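Restriction endonuclease UbaLAI (Unidentified, PDB 5O63) cleaves DNA as a monomeric Type IIE restriction endonuclease and binds its cognate sequence through an N-terminal B3 domain. Local coordinates at residues N32-R37 with L98-N103; V40-E45 with R90-M95; R102-R107 with C127-S132. All blocks are in the same frame, centred on the assembly; numbering follows the deposited sequence. Where two conformers were deposited one is given.

Contact 1: residues N32-R37 with L98-N103; sequences NDDSGR and LLNERN. With nucleotides of chain D.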
# COMPACT_ATOMS: atom_id res chain seq x y z
N ASN A 32 13.15 -7.38 4.73
CA ASN A 32 12.59 -7.46 6.12
C ASN A 32 11.09 -7.26 6.16
O ASN A 32 10.46 -7.75 7.12
CB ASN A 32 13.21 -6.41 7.03
CG ASN A 32 13.22 -6.88 8.50
OD1 ASN A 32 13.72 -7.95 8.79
ND2 ASN A 32 12.62 -6.08 9.36
N ASP A 33 10.52 -6.54 5.20
CA ASP A 33 9.05 -6.26 5.21
C ASP A 33 8.26 -7.52 5.05
O ASP A 33 8.68 -8.43 4.35
CB ASP A 33 8.73 -5.32 4.05
CG ASP A 33 9.17 -3.88 4.23
OD1 ASP A 33 9.23 -3.33 5.33
OD2 ASP A 33 9.40 -3.26 3.11
N ASP A 34 7.04 -7.59 5.67
CA ASP A 34 6.13 -8.69 5.41
C ASP A 34 4.72 -8.20 5.89
O ASP A 34 4.55 -7.03 6.12
CB ASP A 34 6.60 -9.96 6.08
CG ASP A 34 6.77 -9.79 7.59
OD1 ASP A 34 6.02 -9.04 8.25
OD2 ASP A 34 7.81 -10.30 8.11
N SER A 35 3.79 -9.16 6.02
CA SER A 35 2.38 -8.80 6.27
C SER A 35 2.12 -8.22 7.65
O SER A 35 1.10 -7.54 7.88
CB SER A 35 1.51 -10.06 6.09
OG SER A 35 1.76 -10.66 4.85
N GLY A 36 3.03 -8.46 8.60
CA GLY A 36 2.83 -7.93 9.93
C GLY A 36 3.78 -8.40 11.06
O GLY A 36 3.92 -7.67 12.03
N ARG A 37 4.43 -9.55 10.88
CA ARG A 37 5.46 -9.92 11.83
C ARG A 37 6.49 -8.78 11.91
O ARG A 37 6.81 -8.28 12.99
CB ARG A 37 6.12 -11.25 11.38
CG ARG A 37 6.87 -11.97 12.56
CD ARG A 37 8.25 -11.38 12.81
NE ARG A 37 9.03 -12.23 13.76
CZ ARG A 37 9.90 -13.19 13.39
NH1 ARG A 37 10.16 -13.41 12.09
NH2 ARG A 37 10.52 -13.94 14.32
N LEU A 98 0.04 -12.97 1.23
CA LEU A 98 0.93 -13.16 0.08
C LEU A 98 2.29 -12.54 0.43
O LEU A 98 3.33 -13.05 0.01
CB LEU A 98 0.37 -12.51 -1.20
CG LEU A 98 1.29 -12.67 -2.44
CD1 LEU A 98 1.74 -14.13 -2.67
CD2 LEU A 98 0.57 -12.16 -3.68
N LEU A 99 2.29 -11.48 1.22
CA LEU A 99 3.60 -10.77 1.42
C LEU A 99 4.56 -11.59 2.28
O LEU A 99 5.76 -11.32 2.31
CB LEU A 99 3.42 -9.43 2.09
CG LEU A 99 2.69 -8.35 1.30
CD1 LEU A 99 2.64 -7.10 2.17
CD2 LEU A 99 3.35 -8.14 -0.04
N ASN A 100 4.05 -12.62 2.96
CA ASN A 100 4.96 -13.32 3.85
C ASN A 100 5.97 -14.23 3.11
O ASN A 100 7.04 -14.57 3.66
CB ASN A 100 4.12 -14.12 4.86
CG ASN A 100 3.47 -13.21 5.85
OD1 ASN A 100 4.00 -12.14 6.21
ND2 ASN A 100 2.24 -13.61 6.28
N GLU A 101 5.64 -14.63 1.88
CA GLU A 101 6.48 -15.55 1.15
C GLU A 101 7.73 -14.83 0.66
O GLU A 101 7.62 -13.91 -0.11
CB GLU A 101 5.70 -16.15 -0.03
CG GLU A 101 4.76 -17.29 0.41
CD GLU A 101 5.44 -18.62 0.70
OE1 GLU A 101 6.58 -18.83 0.25
OE2 GLU A 101 4.80 -19.49 1.35
N ARG A 102 8.91 -15.26 1.11
CA ARG A 102 10.16 -14.51 0.88
C ARG A 102 11.00 -14.93 -0.34
O ARG A 102 11.99 -14.26 -0.64
CB ARG A 102 11.06 -14.61 2.13
CG ARG A 102 10.51 -13.92 3.37
CD ARG A 102 10.22 -12.41 3.07
NE ARG A 102 10.37 -11.51 4.22
CZ ARG A 102 9.75 -11.62 5.42
NH1 ARG A 102 8.87 -12.66 5.71
NH2 ARG A 102 10.04 -10.71 6.36
N ASN A 103 10.64 -16.01 -1.03
CA ASN A 103 11.52 -16.55 -2.10
C ASN A 103 11.20 -16.09 -3.53
O ASN A 103 11.63 -16.73 -4.51
CB ASN A 103 11.45 -18.07 -2.04
CG ASN A 103 12.12 -18.62 -0.81
OD1 ASN A 103 13.24 -18.24 -0.48
ND2 ASN A 103 11.42 -19.50 -0.10
P DG D 6 17.54 -13.85 13.25
OP1 DG D 6 18.79 -14.54 13.66
OP2 DG D 6 16.71 -14.32 12.11
O5' DG D 6 16.53 -13.79 14.51
C5' DG D 6 16.98 -13.47 15.79
C4' DG D 6 15.81 -13.51 16.75
O4' DG D 6 15.01 -12.31 16.52
C3' DG D 6 14.86 -14.69 16.55
O3' DG D 6 14.38 -15.09 17.81
C2' DG D 6 13.66 -14.02 15.84
C1' DG D 6 13.68 -12.66 16.52
N9 DG D 6 12.89 -11.69 15.80
C8 DG D 6 12.75 -11.55 14.42
N7 DG D 6 11.86 -10.63 14.08
C5 DG D 6 11.38 -10.16 15.31
C6 DG D 6 10.35 -9.23 15.59
O6 DG D 6 9.64 -8.57 14.76
N1 DG D 6 10.14 -9.05 16.95
C2 DG D 6 10.86 -9.71 17.94
N2 DG D 6 10.54 -9.41 19.20
N3 DG D 6 11.82 -10.62 17.69
C4 DG D 6 12.00 -10.81 16.38
P DG D 7 14.41 -16.62 18.31
OP1 DG D 7 15.69 -17.07 18.58
OP2 DG D 7 13.44 -17.33 17.44
O5' DG D 7 13.60 -16.46 19.66
C5' DG D 7 14.12 -15.64 20.73
C4' DG D 7 12.95 -15.14 21.57
O4' DG D 7 12.22 -14.09 20.83
C3' DG D 7 11.91 -16.18 21.93
O3' DG D 7 11.48 -15.93 23.24
C2' DG D 7 10.76 -15.91 20.91
C1' DG D 7 10.84 -14.40 20.78
N9 DG D 7 10.36 -13.92 19.52
C8 DG D 7 10.84 -14.28 18.28
N7 DG D 7 10.18 -13.68 17.30
C5 DG D 7 9.26 -12.87 17.95
C6 DG D 7 8.28 -11.97 17.40
O6 DG D 7 8.04 -11.71 16.20
N1 DG D 7 7.54 -11.36 18.41
C2 DG D 7 7.75 -11.56 19.78
N2 DG D 7 6.91 -10.89 20.64
N3 DG D 7 8.68 -12.36 20.27
C4 DG D 7 9.36 -13.01 19.31
P DC D 4 16.59 -5.10 4.63
OP1 DC D 4 17.39 -5.71 3.51
OP2 DC D 4 15.06 -5.30 4.59
O5' DC D 4 17.04 -5.68 6.02
C5' DC D 4 18.51 -5.67 6.33
C4' DC D 4 18.75 -6.23 7.70
O4' DC D 4 18.16 -5.37 8.69
C3' DC D 4 18.08 -7.61 7.89
O3' DC D 4 19.11 -8.56 8.24
C2' DC D 4 17.12 -7.40 9.07
C1' DC D 4 17.76 -6.16 9.74
N1 DC D 4 16.78 -5.38 10.51
C2 DC D 4 16.80 -5.46 11.92
O2 DC D 4 17.72 -6.12 12.51
N3 DC D 4 15.86 -4.77 12.62
C4 DC D 4 14.90 -4.07 11.97
N4 DC D 4 13.97 -3.45 12.74
C5 DC D 4 14.85 -3.98 10.52
C6 DC D 4 15.79 -4.67 9.84
O HOH W 1 3.67 -11.67 8.98

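Contact 2: residues V40-E45 with R90-M95; sequences VLVPTE and RRITRM. With nucleotides of chain C; nucleotides of chain D.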
# COMPACT_ATOMS: atom_id res chain seq x y z
N VAL A 40 5.02 -3.62 6.86
CA VAL A 40 5.65 -2.87 5.78
C VAL A 40 6.06 -1.54 6.39
O VAL A 40 5.23 -0.76 6.86
CB VAL A 40 4.70 -2.69 4.59
CG1 VAL A 40 5.31 -1.67 3.59
CG2 VAL A 40 4.46 -4.05 3.92
N LEU A 41 7.37 -1.25 6.30
CA LEU A 41 7.89 -0.03 6.90
C LEU A 41 7.49 1.19 6.01
O LEU A 41 7.60 1.10 4.78
CB LEU A 41 9.45 -0.11 7.01
CG LEU A 41 10.05 1.13 7.68
CD1 LEU A 41 9.66 1.26 9.18
CD2 LEU A 41 11.62 0.96 7.55
N VAL A 42 6.92 2.22 6.64
CA VAL A 42 6.41 3.38 5.90
C VAL A 42 7.51 4.42 5.86
O VAL A 42 7.95 4.89 6.90
CB VAL A 42 5.16 3.99 6.57
CG1 VAL A 42 4.63 5.14 5.73
CG2 VAL A 42 4.05 2.89 6.71
N PRO A 43 7.98 4.79 4.65
CA PRO A 43 8.98 5.88 4.57
C PRO A 43 8.40 7.18 5.06
O PRO A 43 7.18 7.40 4.89
CB PRO A 43 9.27 5.98 3.08
CG PRO A 43 8.55 5.03 2.40
CD PRO A 43 7.56 4.32 3.33
N THR A 44 9.23 8.04 5.65
CA THR A 44 8.74 9.27 6.28
C THR A 44 7.96 10.13 5.28
O THR A 44 6.93 10.73 5.64
CB THR A 44 9.88 10.13 6.92
OG1 THR A 44 10.95 10.35 5.98
CG2 THR A 44 10.43 9.45 8.20
N GLU A 45 8.39 10.14 4.03
CA GLU A 45 7.72 10.95 3.02
C GLU A 45 6.35 10.41 2.69
O GLU A 45 5.54 11.10 2.05
CB GLU A 45 8.58 11.05 1.76
CG GLU A 45 9.77 11.95 1.94
N ARG A 90 7.16 3.98 11.67
CA ARG A 90 5.78 3.56 11.43
C ARG A 90 5.72 2.42 10.43
O ARG A 90 6.49 2.31 9.49
CB ARG A 90 4.91 4.75 10.92
CG ARG A 90 4.95 5.94 11.84
CD ARG A 90 3.98 6.97 11.46
NE ARG A 90 4.29 8.17 12.21
CZ ARG A 90 3.54 9.25 12.20
NH1 ARG A 90 2.43 9.22 11.47
NH2 ARG A 90 3.88 10.33 12.91
N ARG A 91 4.76 1.50 10.68
CA ARG A 91 4.59 0.29 9.88
C ARG A 91 3.13 0.12 9.58
O ARG A 91 2.29 0.54 10.41
CB ARG A 91 5.07 -0.95 10.66
CG ARG A 91 6.53 -0.91 11.06
CD ARG A 91 6.77 -2.10 11.97
NE ARG A 91 8.07 -1.97 12.61
CZ ARG A 91 8.54 -2.77 13.57
NH1 ARG A 91 7.81 -3.84 13.99
NH2 ARG A 91 9.73 -2.48 14.12
N ILE A 92 2.80 -0.50 8.45
CA ILE A 92 1.46 -1.08 8.22
C ILE A 92 1.57 -2.56 8.52
O ILE A 92 2.55 -3.23 8.15
CB ILE A 92 0.98 -0.90 6.75
CG1 ILE A 92 1.22 0.55 6.31
CG2 ILE A 92 -0.50 -1.34 6.66
CD1 ILE A 92 0.44 1.58 7.21
N THR A 93 0.54 -3.08 9.20
CA THR A 93 0.44 -4.52 9.46
C THR A 93 -1.02 -5.00 9.22
O THR A 93 -1.92 -4.20 8.88
CB THR A 93 0.82 -4.87 10.93
OG1 THR A 93 -0.15 -4.28 11.82
CG2 THR A 93 2.19 -4.35 11.33
N ARG A 94 -1.22 -6.32 9.36
CA ARG A 94 -2.49 -7.04 9.04
C ARG A 94 -2.75 -7.07 7.52
O ARG A 94 -3.87 -7.27 7.08
CB ARG A 94 -3.73 -6.42 9.82
CG ARG A 94 -3.47 -6.19 11.32
CD ARG A 94 -4.77 -5.76 12.00
NE ARG A 94 -5.80 -6.79 11.83
CZ ARG A 94 -7.10 -6.52 12.02
NH1 ARG A 94 -7.45 -5.32 12.48
NH2 ARG A 94 -8.01 -7.45 11.80
N MET A 95 -1.69 -6.94 6.70
CA MET A 95 -1.87 -7.14 5.28
C MET A 95 -2.01 -8.59 4.83
O MET A 95 -1.81 -9.57 5.59
CB MET A 95 -0.70 -6.48 4.53
CG MET A 95 -0.78 -5.01 4.69
SD MET A 95 0.73 -4.21 4.10
CE MET A 95 1.69 -4.64 5.55
P DC C 2 -3.76 -10.13 11.36
OP1 DC C 2 -5.08 -9.45 11.58
OP2 DC C 2 -3.20 -10.25 9.96
O5' DC C 2 -2.73 -9.47 12.33
C5' DC C 2 -3.07 -9.17 13.69
C4' DC C 2 -1.83 -8.91 14.52
O4' DC C 2 -0.95 -10.04 14.49
C3' DC C 2 -1.01 -7.73 14.03
O3' DC C 2 -1.37 -6.61 14.91
C2' DC C 2 0.45 -8.22 14.19
C1' DC C 2 0.26 -9.55 14.98
N1 DC C 2 1.32 -10.58 14.74
C2 DC C 2 1.87 -11.19 15.90
O2 DC C 2 1.47 -10.83 17.00
N3 DC C 2 2.85 -12.06 15.76
C4 DC C 2 3.19 -12.47 14.52
N4 DC C 2 4.19 -13.39 14.43
C5 DC C 2 2.64 -11.90 13.32
C6 DC C 2 1.68 -10.97 13.47
P DG D 2 13.33 7.17 4.87
OP1 DG D 2 13.17 7.80 3.51
OP2 DG D 2 12.03 7.00 5.64
O5' DG D 2 14.04 5.78 4.61
C5' DG D 2 15.33 5.72 4.02
C4' DG D 2 15.91 4.34 4.21
O4' DG D 2 16.38 4.15 5.59
C3' DG D 2 14.93 3.20 3.92
O3' DG D 2 15.60 2.31 3.03
C2' DG D 2 14.66 2.57 5.34
C1' DG D 2 16.01 2.85 6.00
N9 DG D 2 15.99 2.81 7.47
C8 DG D 2 15.00 3.26 8.32
N7 DG D 2 15.31 3.08 9.57
C5 DG D 2 16.56 2.46 9.56
C6 DG D 2 17.40 2.01 10.64
O6 DG D 2 17.18 2.08 11.85
N1 DG D 2 18.61 1.47 10.17
C2 DG D 2 18.96 1.38 8.83
N2 DG D 2 20.15 0.79 8.57
N3 DG D 2 18.18 1.79 7.82
C4 DG D 2 17.00 2.31 8.26
P DT C 5 7.80 -2.58 23.60
OP1 DT C 5 7.82 -2.50 25.08
OP2 DT C 5 7.56 -1.45 22.70
O5' DT C 5 9.22 -3.20 23.13
C5' DT C 5 9.76 -4.26 23.91
C4' DT C 5 11.07 -4.78 23.34
O4' DT C 5 10.79 -5.37 22.02
C3' DT C 5 12.18 -3.76 23.14
O3' DT C 5 13.41 -4.38 23.41
C2' DT C 5 12.10 -3.47 21.63
C1' DT C 5 11.73 -4.87 21.12
N1 DT C 5 11.14 -4.87 19.81
C2 DT C 5 11.64 -5.73 18.85
O2 DT C 5 12.51 -6.53 19.10
N3 DT C 5 11.09 -5.63 17.61
C4 DT C 5 10.10 -4.75 17.22
O4 DT C 5 9.68 -4.72 16.09
C5 DT C 5 9.57 -3.88 18.29
C7 DT C 5 8.47 -2.89 17.97
C6 DT C 5 10.11 -3.98 19.51
O HOH W 2 8.78 5.03 9.48

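Contact 3: residues R102-R107 with C127-S132; sequences RNYDPR and CANSGS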
# COMPACT_ATOMS: atom_id res chain seq x y z
N ARG A 102 8.91 -15.26 1.11
CA ARG A 102 10.16 -14.51 0.88
C ARG A 102 11.00 -14.93 -0.34
O ARG A 102 11.99 -14.26 -0.64
CB ARG A 102 11.06 -14.61 2.13
CG ARG A 102 10.51 -13.92 3.37
CD ARG A 102 10.22 -12.41 3.07
NE ARG A 102 10.37 -11.51 4.22
CZ ARG A 102 9.75 -11.62 5.42
NH1 ARG A 102 8.87 -12.66 5.71
NH2 ARG A 102 10.04 -10.71 6.36
N ASN A 103 10.64 -16.01 -1.03
CA ASN A 103 11.52 -16.55 -2.10
C ASN A 103 11.20 -16.09 -3.53
O ASN A 103 11.63 -16.73 -4.51
CB ASN A 103 11.45 -18.07 -2.04
CG ASN A 103 12.12 -18.62 -0.81
OD1 ASN A 103 13.24 -18.24 -0.48
ND2 ASN A 103 11.42 -19.50 -0.10
N TYR A 104 10.40 -15.04 -3.65
CA TYR A 104 9.87 -14.64 -4.96
C TYR A 104 10.05 -13.17 -5.14
O TYR A 104 9.19 -12.48 -5.73
CB TYR A 104 8.38 -15.02 -5.08
CG TYR A 104 8.26 -16.50 -4.92
CD1 TYR A 104 7.89 -17.04 -3.71
CD2 TYR A 104 8.60 -17.36 -5.96
CE1 TYR A 104 7.84 -18.45 -3.53
CE2 TYR A 104 8.54 -18.74 -5.80
CZ TYR A 104 8.16 -19.27 -4.58
OH TYR A 104 8.10 -20.64 -4.42
N ASP A 105 11.16 -12.64 -4.62
CA ASP A 105 11.38 -11.18 -4.74
C ASP A 105 11.71 -10.78 -6.18
O ASP A 105 12.25 -11.61 -6.94
CB ASP A 105 12.51 -10.75 -3.82
CG ASP A 105 12.09 -10.61 -2.35
OD1 ASP A 105 12.97 -10.26 -1.53
OD2 ASP A 105 10.87 -10.77 -2.03
N PRO A 106 11.43 -9.53 -6.58
CA PRO A 106 10.92 -8.45 -5.72
C PRO A 106 9.40 -8.56 -5.49
O PRO A 106 8.64 -9.20 -6.23
CB PRO A 106 11.21 -7.18 -6.53
CG PRO A 106 11.20 -7.69 -8.00
CD PRO A 106 11.94 -9.01 -7.88
N ARG A 107 9.00 -7.90 -4.41
CA ARG A 107 7.58 -7.79 -3.98
C ARG A 107 7.16 -6.34 -4.04
O ARG A 107 7.99 -5.46 -3.87
CB ARG A 107 7.42 -8.30 -2.55
CG ARG A 107 7.58 -9.81 -2.41
CD ARG A 107 7.64 -10.25 -0.92
NE ARG A 107 8.83 -9.67 -0.23
CZ ARG A 107 8.88 -9.33 1.05
NH1 ARG A 107 7.84 -9.62 1.90
NH2 ARG A 107 9.99 -8.79 1.57
N CYS A 127 -1.10 -6.18 -3.85
CA CYS A 127 0.30 -6.58 -3.71
C CYS A 127 0.62 -7.74 -4.59
O CYS A 127 -0.26 -8.42 -5.12
CB CYS A 127 0.62 -6.90 -2.28
SG CYS A 127 -0.16 -8.43 -1.74
N ALA A 128 1.92 -7.95 -4.78
CA ALA A 128 2.39 -8.86 -5.77
C ALA A 128 3.81 -9.29 -5.50
O ALA A 128 4.54 -8.63 -4.79
CB ALA A 128 2.30 -8.20 -7.17
N ASN A 129 4.16 -10.44 -6.08
CA ASN A 129 5.55 -10.85 -6.09
C ASN A 129 5.94 -11.35 -7.49
O ASN A 129 5.18 -11.23 -8.44
CB ASN A 129 5.82 -11.89 -5.00
CG ASN A 129 5.15 -13.25 -5.24
OD1 ASN A 129 4.95 -13.70 -6.37
ND2 ASN A 129 4.87 -13.93 -4.12
N SER A 130 7.18 -11.86 -7.58
CA SER A 130 7.73 -12.17 -8.88
C SER A 130 7.79 -13.66 -9.18
O SER A 130 8.56 -14.10 -10.05
CB SER A 130 9.13 -11.57 -8.99
OG SER A 130 9.06 -10.16 -8.84
N GLY A 131 7.00 -14.44 -8.45
CA GLY A 131 6.85 -15.85 -8.76
C GLY A 131 6.05 -16.14 -10.03
O GLY A 131 5.52 -15.23 -10.68
N SER A 132 5.96 -17.42 -10.38
CA SER A 132 5.21 -17.82 -11.56
C SER A 132 3.75 -17.39 -11.43
O SER A 132 3.14 -17.57 -10.36
CB SER A 132 5.32 -19.33 -11.79
OG SER A 132 4.93 -19.68 -13.11

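Contact 1: residues N32-R37 with L98-N103
D34 and R102 meet with their flat groups nearly perpendicular, the carboxylate and guanidinium planes 84° apart. R102 NH2 reaches D34 OD2 at 2.9 Å, on the anti side of the carboxylate, in a salt bridge; the same NH2 bonds weakly to N32 O, and NE is held by P31 O. The other carboxylate oxygen, D34 OD1, turns back on its own loop: it takes the N-H of G36 at 3.1 Å in an Asx turn, and those of H38 and G39. CG of D34 sits between backbone N and carbonyl carbon (chi1 57°), a position from which OD1 faces the turn and OD2 the arginine. N100 lies across D34 with its amide plane steeply inclined to the carboxylate. Its OD1 accepts from S35 N at 3.0 Å and from a water that in turn accepts from R37 N, while S35 OG goes to H96 O. R37 follows the turn and reaches the DNA: NE and NH2 bond to O6 (2.7 Å) and N7 (3.0 Å) of DG7 of chain D, and N7 of DG6 of chain D lies over its guanidinium face. The loops precede strands 40-41 and 108-116, and L99 packs onto F125 and C127 of strand 121-128.

Contact 2: residues V40-E45 with R90-M95
V40 and I92 form a hydrogen-bonded antiparallel pair, joining the short edge strand 40-41 to strand 89-93 in the sheet of the B3 fold. V40 N gives to I92 O at 2.8 Å and I92 N returns a bond to V40 O. L41 and R91 follow as the non-hydrogen-bonded pair, and V42 N continues the ladder to R90 O. Beside it V42 CG2 packs on I92 CG1, with F50 touching both residues, and the methyl CE of M95, an engineered methionine, presses at 3.3 Å on V40 CG2, tighter than usual for two carbons, the side chains crossing at about a right angle. Outward, the strand carries R91 to the DNA: its chain is extended from CG to NE, and NH1 (2.9 Å) and NH2 (3.0 Å) both grip O4 of DT5 of chain C, while E89 holds NE. Past the strand end, R94 NE donates to OP1 of DC2 of chain C at 2.8 Å. With an alanine here, that phosphate oxygen would probably be left without its positively charged N-H partner. T44 N binds OP2 of DG2 of chain D. Between the strands, water 2 donates to V42 O at 2.7 Å and accepts from R90 N.

Contact 3: residues R102-R107 with C127-S132
S130 carries the tight side of this contact. Its backbone N-H runs to Y104 O at 2.8 Å, and its hydroxyl OG donates to a lone pair of P106 O at 2.8 Å. With OG beside its own backbone N (chi1 -61°), the serine faces the loop from both its amide and its side chain. The peptide before P106 is cis, and ring atom CD lies 3.2 Å from S130 OG. Next along, R107 CA makes a CA-H...O contact with A128 O, and R107 CG rests on N129 CB. Within 102-107, D105 OD2 holds R107 NE in a salt bridge at 2.9 Å, while R107 NH1 is taken by L99 O and D33 O. These residues sit at the open end of the β-hairpin made by strands 108-116 and 121-128: the loop entering the first strand is tied to the loop leaving the second, and F136 of helix 136-144 backs P106 and S130. N129 OD1 accepts from G131 N at 3.0 Å, its donor lying well above the carbonyl plane, in an Asx turn that shapes the exit. Toward solvent the fit slackens. Y104 leans its CB on N129 CG at 3.7 Å and lays CD2 near G131 CA, but the outer end of its ring leads away from 127-132, and N103 CB lies over one face of the ring; Y104 as a whole is exposed.

Contacts 1 and 2 lie 12 Å apart between centres and touch: D33 OD1 meets L41 N at 2.9 Å and S35 O meets M95 N at 3.1 Å, both probable hydrogen bonds, and the ladder of contact 2 falls within the chain span bracketed by contact 1. Contact 3 begins where contact 1 ends, on R102 and N103, and their centres are 10 Å apart. Contacts 2 and 3 do not touch, their centres 18 Å apart, though both reach the same mixed sheet. Contacts 1 and 2 both carry residues that bond to the DNA, whereas contact 3 stays about 7 Å from the nucleic acid at its nearest atom.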